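Sugar kinase, pfkB family (Thermotoga maritima, PDB 2AJR) is a PfkB-family sugar kinase that binds magnesium and probably transfers phosphate from ATP to a phosphorylated sugar. Local coordinates at residues V133-K141 and I164-R175; N56-L64 and K310-I318. All coordinates share one frame; numbering follows the deposited sequence.

Contact 1: residues V133-K141 and I164-R175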
# COMPACT_ATOMS: atom_id res chain seq x y z
N VAL A 133 11.47 24.19 -2.40
CA VAL A 133 12.51 24.19 -1.37
C VAL A 133 12.71 25.61 -0.85
O VAL A 133 12.87 25.81 0.35
CB VAL A 133 13.84 23.53 -1.87
CG1 VAL A 133 15.00 23.77 -0.90
CG2 VAL A 133 13.64 22.04 -2.06
N ASN A 134 12.67 26.60 -1.74
CA ASN A 134 12.81 28.00 -1.32
C ASN A 134 11.68 28.46 -0.42
O ASN A 134 11.91 29.08 0.61
CB ASN A 134 12.96 28.93 -2.53
CG ASN A 134 14.33 28.82 -3.17
OD1 ASN A 134 15.31 28.39 -2.54
ND2 ASN A 134 14.42 29.22 -4.43
N HIS A 135 10.46 28.14 -0.79
CA HIS A 135 9.32 28.47 0.04
C HIS A 135 9.47 27.81 1.39
O HIS A 135 9.16 28.41 2.41
CB HIS A 135 8.02 28.02 -0.60
CG HIS A 135 7.63 28.81 -1.79
ND1 HIS A 135 6.77 28.34 -2.75
CD2 HIS A 135 8.00 30.06 -2.20
CE1 HIS A 135 6.60 29.26 -3.69
NE2 HIS A 135 7.33 30.31 -3.38
N PHE A 136 9.97 26.58 1.40
CA PHE A 136 10.23 25.92 2.67
C PHE A 136 11.27 26.66 3.51
O PHE A 136 11.07 26.84 4.72
CB PHE A 136 10.68 24.46 2.47
CG PHE A 136 11.06 23.81 3.76
CD1 PHE A 136 10.10 23.25 4.58
CD2 PHE A 136 12.37 23.83 4.19
CE1 PHE A 136 10.43 22.68 5.80
CE2 PHE A 136 12.72 23.26 5.42
CZ PHE A 136 11.74 22.69 6.23
N LEU A 137 12.38 27.07 2.91
CA LEU A 137 13.46 27.70 3.70
C LEU A 137 12.99 29.00 4.30
O LEU A 137 13.33 29.35 5.43
CB LEU A 137 14.71 27.95 2.84
CG LEU A 137 15.46 26.70 2.37
CD1 LEU A 137 16.54 27.04 1.31
CD2 LEU A 137 16.04 25.99 3.58
N ARG A 138 12.17 29.70 3.54
CA ARG A 138 11.61 30.98 3.92
C ARG A 138 10.68 30.82 5.14
O ARG A 138 10.72 31.64 6.06
CB ARG A 138 10.89 31.55 2.71
CG ARG A 138 10.84 33.06 2.60
CD ARG A 138 9.71 33.63 3.41
NE ARG A 138 8.88 34.52 2.61
CZ ARG A 138 7.87 34.14 1.83
NH1 ARG A 138 7.52 32.87 1.70
NH2 ARG A 138 7.21 35.05 1.15
N ARG A 139 9.86 29.77 5.15
CA ARG A 139 8.99 29.48 6.30
C ARG A 139 9.76 28.96 7.49
O ARG A 139 9.40 29.22 8.64
CB ARG A 139 7.97 28.41 5.96
CG ARG A 139 6.87 28.84 5.08
CD ARG A 139 5.75 27.83 5.18
NE ARG A 139 4.62 28.23 4.35
CZ ARG A 139 3.67 27.41 3.92
NH1 ARG A 139 3.67 26.12 4.24
NH2 ARG A 139 2.71 27.89 3.15
N TYR A 140 10.79 28.16 7.21
CA TYR A 140 11.65 27.61 8.25
C TYR A 140 12.28 28.76 9.07
O TYR A 140 12.21 28.75 10.29
CB TYR A 140 12.73 26.71 7.64
CG TYR A 140 13.71 26.13 8.64
CD1 TYR A 140 13.35 25.07 9.46
CD2 TYR A 140 15.00 26.64 8.76
CE1 TYR A 140 14.26 24.54 10.39
CE2 TYR A 140 15.90 26.12 9.67
CZ TYR A 140 15.54 25.07 10.48
OH TYR A 140 16.46 24.56 11.38
N LYS A 141 12.86 29.74 8.37
CA LYS A 141 13.47 30.90 9.04
C LYS A 141 12.47 31.60 9.94
O LYS A 141 12.79 31.96 11.05
CB LYS A 141 14.02 31.91 8.01
CG LYS A 141 15.25 31.41 7.28
CD LYS A 141 15.57 32.23 6.03
CE LYS A 141 16.69 31.58 5.20
NZ LYS A 141 16.65 31.97 3.76
N ILE A 164 20.85 20.71 1.98
CA ILE A 164 19.81 21.44 2.68
C ILE A 164 19.88 21.25 4.19
O ILE A 164 19.73 22.21 4.94
CB ILE A 164 18.38 21.10 2.17
CG1 ILE A 164 17.40 22.18 2.64
CG2 ILE A 164 17.93 19.69 2.65
CD1 ILE A 164 15.98 21.91 2.28
N CYS A 165 20.14 20.02 4.65
CA CYS A 165 20.25 19.76 6.09
C CYS A 165 21.32 20.58 6.77
O CYS A 165 21.18 20.96 7.94
CB CYS A 165 20.57 18.29 6.33
SG CYS A 165 19.24 17.25 5.77
N ASN A 166 22.41 20.82 6.06
CA ASN A 166 23.43 21.69 6.58
C ASN A 166 22.83 23.08 6.77
O ASN A 166 22.98 23.68 7.82
CB ASN A 166 24.64 21.72 5.65
CG ASN A 166 25.81 22.44 6.24
OD1 ASN A 166 25.79 23.65 6.41
ND2 ASN A 166 26.85 21.69 6.57
N GLU A 167 22.12 23.58 5.76
CA GLU A 167 21.58 24.94 5.84
C GLU A 167 20.60 25.02 7.01
O GLU A 167 20.58 26.02 7.71
CB GLU A 167 20.91 25.39 4.53
CG GLU A 167 20.71 26.90 4.40
N LEU A 168 19.83 23.97 7.23
CA LEU A 168 18.81 23.97 8.28
C LEU A 168 19.41 24.03 9.67
O LEU A 168 18.87 24.73 10.54
CB LEU A 168 17.93 22.72 8.18
CG LEU A 168 17.02 22.71 6.95
CD1 LEU A 168 16.31 21.38 6.82
CD2 LEU A 168 16.03 23.87 7.02
N VAL A 169 20.49 23.29 9.88
CA VAL A 169 21.20 23.31 11.16
C VAL A 169 21.85 24.68 11.35
O VAL A 169 21.84 25.24 12.45
CB VAL A 169 22.30 22.22 11.20
CG1 VAL A 169 23.24 22.43 12.39
CG2 VAL A 169 21.67 20.82 11.24
N ARG A 170 22.39 25.21 10.26
CA ARG A 170 23.13 26.45 10.31
C ARG A 170 22.22 27.60 10.69
O ARG A 170 22.51 28.37 11.60
CB ARG A 170 23.79 26.70 8.95
CG ARG A 170 25.00 27.63 9.01
CD ARG A 170 25.22 28.31 7.67
NE ARG A 170 24.12 29.23 7.38
CZ ARG A 170 23.87 29.79 6.20
NH1 ARG A 170 24.64 29.52 5.15
NH2 ARG A 170 22.84 30.61 6.07
N LEU A 171 21.10 27.71 9.98
CA LEU A 171 20.11 28.73 10.28
C LEU A 171 19.65 28.65 11.73
O LEU A 171 19.58 29.67 12.42
CB LEU A 171 18.92 28.58 9.33
CG LEU A 171 19.21 28.93 7.87
CD1 LEU A 171 18.20 28.26 6.93
CD2 LEU A 171 19.19 30.44 7.69
N ALA A 172 19.34 27.43 12.19
CA ALA A 172 18.89 27.20 13.57
C ALA A 172 19.94 27.68 14.55
O ALA A 172 19.66 28.44 15.51
CB ALA A 172 18.62 25.72 13.79
N ARG A 173 21.16 27.26 14.28
CA ARG A 173 22.27 27.42 15.20
C ARG A 173 22.74 28.88 15.30
O ARG A 173 22.98 29.39 16.38
CB ARG A 173 23.39 26.47 14.77
CG ARG A 173 24.04 25.69 15.87
CD ARG A 173 23.11 24.90 16.77
NE ARG A 173 23.68 25.00 18.11
CZ ARG A 173 23.30 25.87 19.06
NH1 ARG A 173 22.29 26.70 18.87
NH2 ARG A 173 23.93 25.87 20.23
N GLU A 174 22.83 29.57 14.16
CA GLU A 174 23.13 31.00 14.17
C GLU A 174 22.15 31.80 15.04
O GLU A 174 22.49 32.85 15.55
CB GLU A 174 23.12 31.56 12.74
CG GLU A 174 24.42 31.25 11.97
CD GLU A 174 24.32 31.47 10.45
OE1 GLU A 174 23.21 31.72 9.92
OE2 GLU A 174 25.38 31.36 9.80
N ARG A 175 20.93 31.28 15.21
CA ARG A 175 19.88 31.98 15.95
C ARG A 175 19.76 31.46 17.38
O ARG A 175 18.77 31.73 18.06
CB ARG A 175 18.55 31.78 15.23
CG ARG A 175 17.70 33.03 15.06
CD ARG A 175 16.91 32.96 13.76
NE ARG A 175 17.79 32.85 12.59
CZ ARG A 175 17.38 32.82 11.33
NH1 ARG A 175 16.09 32.91 11.04
NH2 ARG A 175 18.27 32.71 10.34
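Tyr140 and Leu168 carry the contact between helices 130-144 and 164-174, neighbours on one face of the central sheet of this ribokinase-like alpha/beta fold. The two helices run nearly parallel, at 20° with 11.0 Å between the axes of the segments, and helix 164-174 is the crossover of a beta-alpha-beta unit linking parallel strands 149-153 and 178-182. Tyr140 bridges the gap with its whole length: CG stands anti to the backbone N (chi1 178°), which carries the ring across and delivers its hydroxyl to the backbone of the other helix. There OH donates to Leu168 O at 2.6 Å, from above the carbonyl plane (42° out of it). The same oxygen keeps its helical bond from Ala172 N at 3.2 Å, which arrives from the opposite face, so two donors grip one buried carbonyl. Leu168 also holds the ring itself: its CD2 methyl sits over the centre of one face in a CH-pi contact, 3.4 Å from the centroid, while Leu171 CB comes to the ring edge, in plane, 3.9 Å from CE2. A phenylalanine in place of Tyr140 would keep the ring but is likely to leave Leu168 O with the Ala172 N-H alone and to lose this polar tie between the helices. Leu168 CD2 has further neighbours: the edge of the Phe136 ring, at CE2, lies 3.7 Å away, and the Leu137 side chain crosses that of Leu168 at about a right angle, CD2 to CD2. Beneath them, Phe136 and Tyr140 rest on Val17 of strand 14-18. Near the start of both segments Val133 and Ile164 meet tip to tip, CG1 to CD1 at 3.8 Å. At the other end the extended Lys141 chain crosses Leu171, laying CE 3.7 Å from its CD2 methyl.

Contact 2: residues N56-L64 and K310-I318. With ACT (acetate ion), chain D.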
# COMPACT_ATOMS: atom_id res chain seq x y z
N ASN A 56 6.43 11.80 13.79
CA ASN A 56 6.27 10.86 14.91
C ASN A 56 6.78 11.53 16.20
O ASN A 56 6.22 11.30 17.28
CB ASN A 56 7.02 9.53 14.69
CG ASN A 56 6.46 8.66 13.53
OD1 ASN A 56 5.25 8.60 13.26
ND2 ASN A 56 7.36 7.94 12.89
N VAL A 57 7.83 12.35 16.09
CA VAL A 57 8.34 13.09 17.24
C VAL A 57 7.30 14.08 17.73
O VAL A 57 7.09 14.19 18.93
CB VAL A 57 9.67 13.82 16.95
CG1 VAL A 57 10.03 14.80 18.06
CG2 VAL A 57 10.79 12.81 16.74
N SER A 58 6.62 14.77 16.82
CA SER A 58 5.49 15.61 17.19
C SER A 58 4.38 14.83 17.89
O SER A 58 3.85 15.27 18.90
CB SER A 58 4.91 16.33 15.97
OG SER A 58 5.76 17.38 15.54
N ILE A 59 4.03 13.67 17.35
CA ILE A 59 3.00 12.84 17.98
C ILE A 59 3.49 12.44 19.38
O ILE A 59 2.79 12.65 20.36
CB ILE A 59 2.63 11.60 17.10
CG1 ILE A 59 1.93 12.08 15.81
CG2 ILE A 59 1.73 10.61 17.87
CD1 ILE A 59 1.96 11.08 14.65
N ALA A 60 4.71 11.90 19.47
CA ALA A 60 5.35 11.58 20.75
C ALA A 60 5.33 12.75 21.77
O ALA A 60 4.90 12.58 22.91
CB ALA A 60 6.78 11.14 20.52
N LEU A 61 5.79 13.92 21.36
CA LEU A 61 5.77 15.07 22.25
C LEU A 61 4.34 15.42 22.73
O LEU A 61 4.15 15.79 23.90
CB LEU A 61 6.45 16.28 21.61
CG LEU A 61 7.96 16.15 21.44
CD1 LEU A 61 8.50 17.33 20.64
CD2 LEU A 61 8.67 16.04 22.79
N SER A 62 3.36 15.29 21.84
CA SER A 62 1.97 15.58 22.19
C SER A 62 1.47 14.68 23.33
O SER A 62 0.82 15.17 24.24
CB SER A 62 1.03 15.47 20.98
OG SER A 62 0.68 14.13 20.73
N LYS A 63 1.80 13.40 23.31
CA LYS A 63 1.40 12.48 24.38
C LYS A 63 1.97 12.91 25.72
O LYS A 63 1.42 12.56 26.77
CB LYS A 63 1.89 11.05 24.10
CG LYS A 63 1.34 10.38 22.84
CD LYS A 63 -0.00 9.71 23.05
CE LYS A 63 -0.30 8.70 21.92
NZ LYS A 63 0.25 7.33 22.22
N LEU A 64 3.07 13.65 25.69
CA LEU A 64 3.72 14.11 26.91
C LEU A 64 3.39 15.57 27.23
O LEU A 64 4.04 16.20 28.06
CB LEU A 64 5.24 13.95 26.80
CG LEU A 64 5.72 12.53 26.51
CD1 LEU A 64 7.22 12.50 26.17
CD2 LEU A 64 5.38 11.63 27.68
N LYS A 310 2.96 0.86 15.94
CA LYS A 310 3.61 2.13 16.19
C LYS A 310 2.87 2.72 17.37
O LYS A 310 1.66 2.97 17.28
CB LYS A 310 3.50 3.05 14.97
CG LYS A 310 4.34 4.33 15.08
CD LYS A 310 4.62 5.00 13.72
CE LYS A 310 3.35 5.54 13.07
NZ LYS A 310 3.64 6.52 11.98
N TYR A 311 3.59 2.87 18.47
CA TYR A 311 3.07 3.41 19.70
C TYR A 311 4.09 4.39 20.25
O TYR A 311 5.23 4.05 20.49
CB TYR A 311 2.80 2.28 20.70
CG TYR A 311 2.57 2.71 22.14
CD1 TYR A 311 1.43 3.42 22.52
CD2 TYR A 311 3.48 2.36 23.13
CE1 TYR A 311 1.23 3.80 23.85
CE2 TYR A 311 3.29 2.72 24.45
CZ TYR A 311 2.17 3.44 24.82
OH TYR A 311 2.03 3.78 26.16
N MSE A 312 3.67 5.63 20.40
CA MSE A 312 4.46 6.62 21.08
C MSE A 312 3.96 6.61 22.53
O MSE A 312 2.77 6.78 22.77
CB MSE A 312 4.24 7.99 20.44
CG MSE A 312 4.58 8.03 18.96
SE MSE A 312 6.50 7.61 18.56
CE MSE A 312 6.29 5.96 17.43
N PRO A 313 4.86 6.39 23.48
CA PRO A 313 4.45 6.16 24.86
C PRO A 313 4.06 7.42 25.62
O PRO A 313 4.48 8.51 25.24
CB PRO A 313 5.71 5.56 25.49
CG PRO A 313 6.83 6.19 24.73
CD PRO A 313 6.32 6.31 23.33
N ASP A 314 3.25 7.26 26.66
CA ASP A 314 3.04 8.33 27.64
C ASP A 314 4.02 8.22 28.81
O ASP A 314 4.72 7.21 28.96
CB ASP A 314 1.57 8.41 28.12
CG ASP A 314 1.09 7.15 28.87
OD1 ASP A 314 1.90 6.37 29.44
OD2 ASP A 314 -0.14 6.97 28.92
N LEU A 315 4.06 9.27 29.63
CA LEU A 315 5.03 9.37 30.73
C LEU A 315 4.97 8.17 31.69
O LEU A 315 5.99 7.70 32.14
CB LEU A 315 4.84 10.68 31.51
CG LEU A 315 5.89 10.98 32.59
CD1 LEU A 315 7.29 11.01 31.99
CD2 LEU A 315 5.58 12.28 33.32
N GLU A 316 3.77 7.69 32.00
CA GLU A 316 3.61 6.50 32.82
C GLU A 316 4.35 5.31 32.19
O GLU A 316 5.09 4.62 32.88
CB GLU A 316 2.13 6.15 33.04
CG GLU A 316 1.89 4.83 33.82
CD GLU A 316 0.41 4.55 34.19
OE1 GLU A 316 -0.50 5.06 33.49
OE2 GLU A 316 0.16 3.80 35.17
N ALA A 317 4.15 5.09 30.89
CA ALA A 317 4.73 3.94 30.20
C ALA A 317 6.25 4.07 30.06
O ALA A 317 6.97 3.05 29.97
CB ALA A 317 4.08 3.76 28.82
N ILE A 318 6.74 5.31 30.04
CA ILE A 318 8.18 5.59 29.95
C ILE A 318 8.88 5.31 31.28
O ILE A 318 9.88 4.60 31.31
CB ILE A 318 8.44 7.06 29.53
CG1 ILE A 318 8.01 7.27 28.08
CG2 ILE A 318 9.92 7.40 29.68
CD1 ILE A 318 8.00 8.70 27.63
C ACT D . 8.43 6.12 9.08
O ACT D . 8.02 5.59 7.97
OXT ACT D . 7.64 6.13 10.09
CH3 ACT D . 9.78 6.77 9.22
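Lys310 NZ is gripped by three oxygens: it donates to Asn56 OD1 at 2.9 Å and to Pro50 O, and forms a salt bridge with Asp24 OD2. The ammonium is tilted 19° from the carbonyl plane of Asn56, and the two side chains cross at about a right angle. On the other branch of the amide, Asn56 ND2 bonds to Asp273 OD2 and, weakly, to an acetate ion, OXT at 3.3 Å. Farther along the helix Lys63 folds back, bent at chi2 and chi4, and sets NZ 2.6 Å from Met312 O, in the carbonyl plane with a C=O...N angle of 156°. Between these polar ties lies selenomethionine Met312. Its chain bends at chi2 (-61°), bringing SE to 4.0 Å from Ala60 CB, while CG meets Ile59 CG2, also at 4.0 Å. At the helix end Leu64 pushes CD2 against the backbone at Leu315, 3.3 Å from its N, and reaches tip to tip toward Ile318, CD2 to CD1 at 3.9 Å. Leu315 and Ile318 belong to a helix whose N-cap is Asp314, with OD1 accepting from Ala317 N at 3.0 Å. Tyr311 makes a cation-pi contact with Arg307, one of the residues of the magnesium site. Asn56 ends the GGKGxN signature and Asp273 the GAGD motif, so the arrangement joins the two sequence marks of PfkB kinases, probably beside the substrate site as in relatives, with the segment that follows the metal-binding loop.

From the N terminus, after its first strands the chain forms helix 53-63, half of contact 2, whose partner comes only 246 residues later, after helix 290-304 and the metal-site residues. Contact 1 is nested inside that long loop: it closes a span of 22 residues that holds strand 149-153, between helices 130-144 and 164-174. Contacts 1 and 2 do not touch: the centres of contacts 1 and 2 are 26 Å apart and the nearest atoms of contacts 1 and 2 about 12 Å. Strand 14-18 lies between them, with Leu15 and Val17 turned to Tyr140 of contact 1 and Thr16 to Ser58 of helix 53-63. Contact 1 thus pairs neighbouring helices on one face, while contact 2 joins early and late parts of the chain on the other.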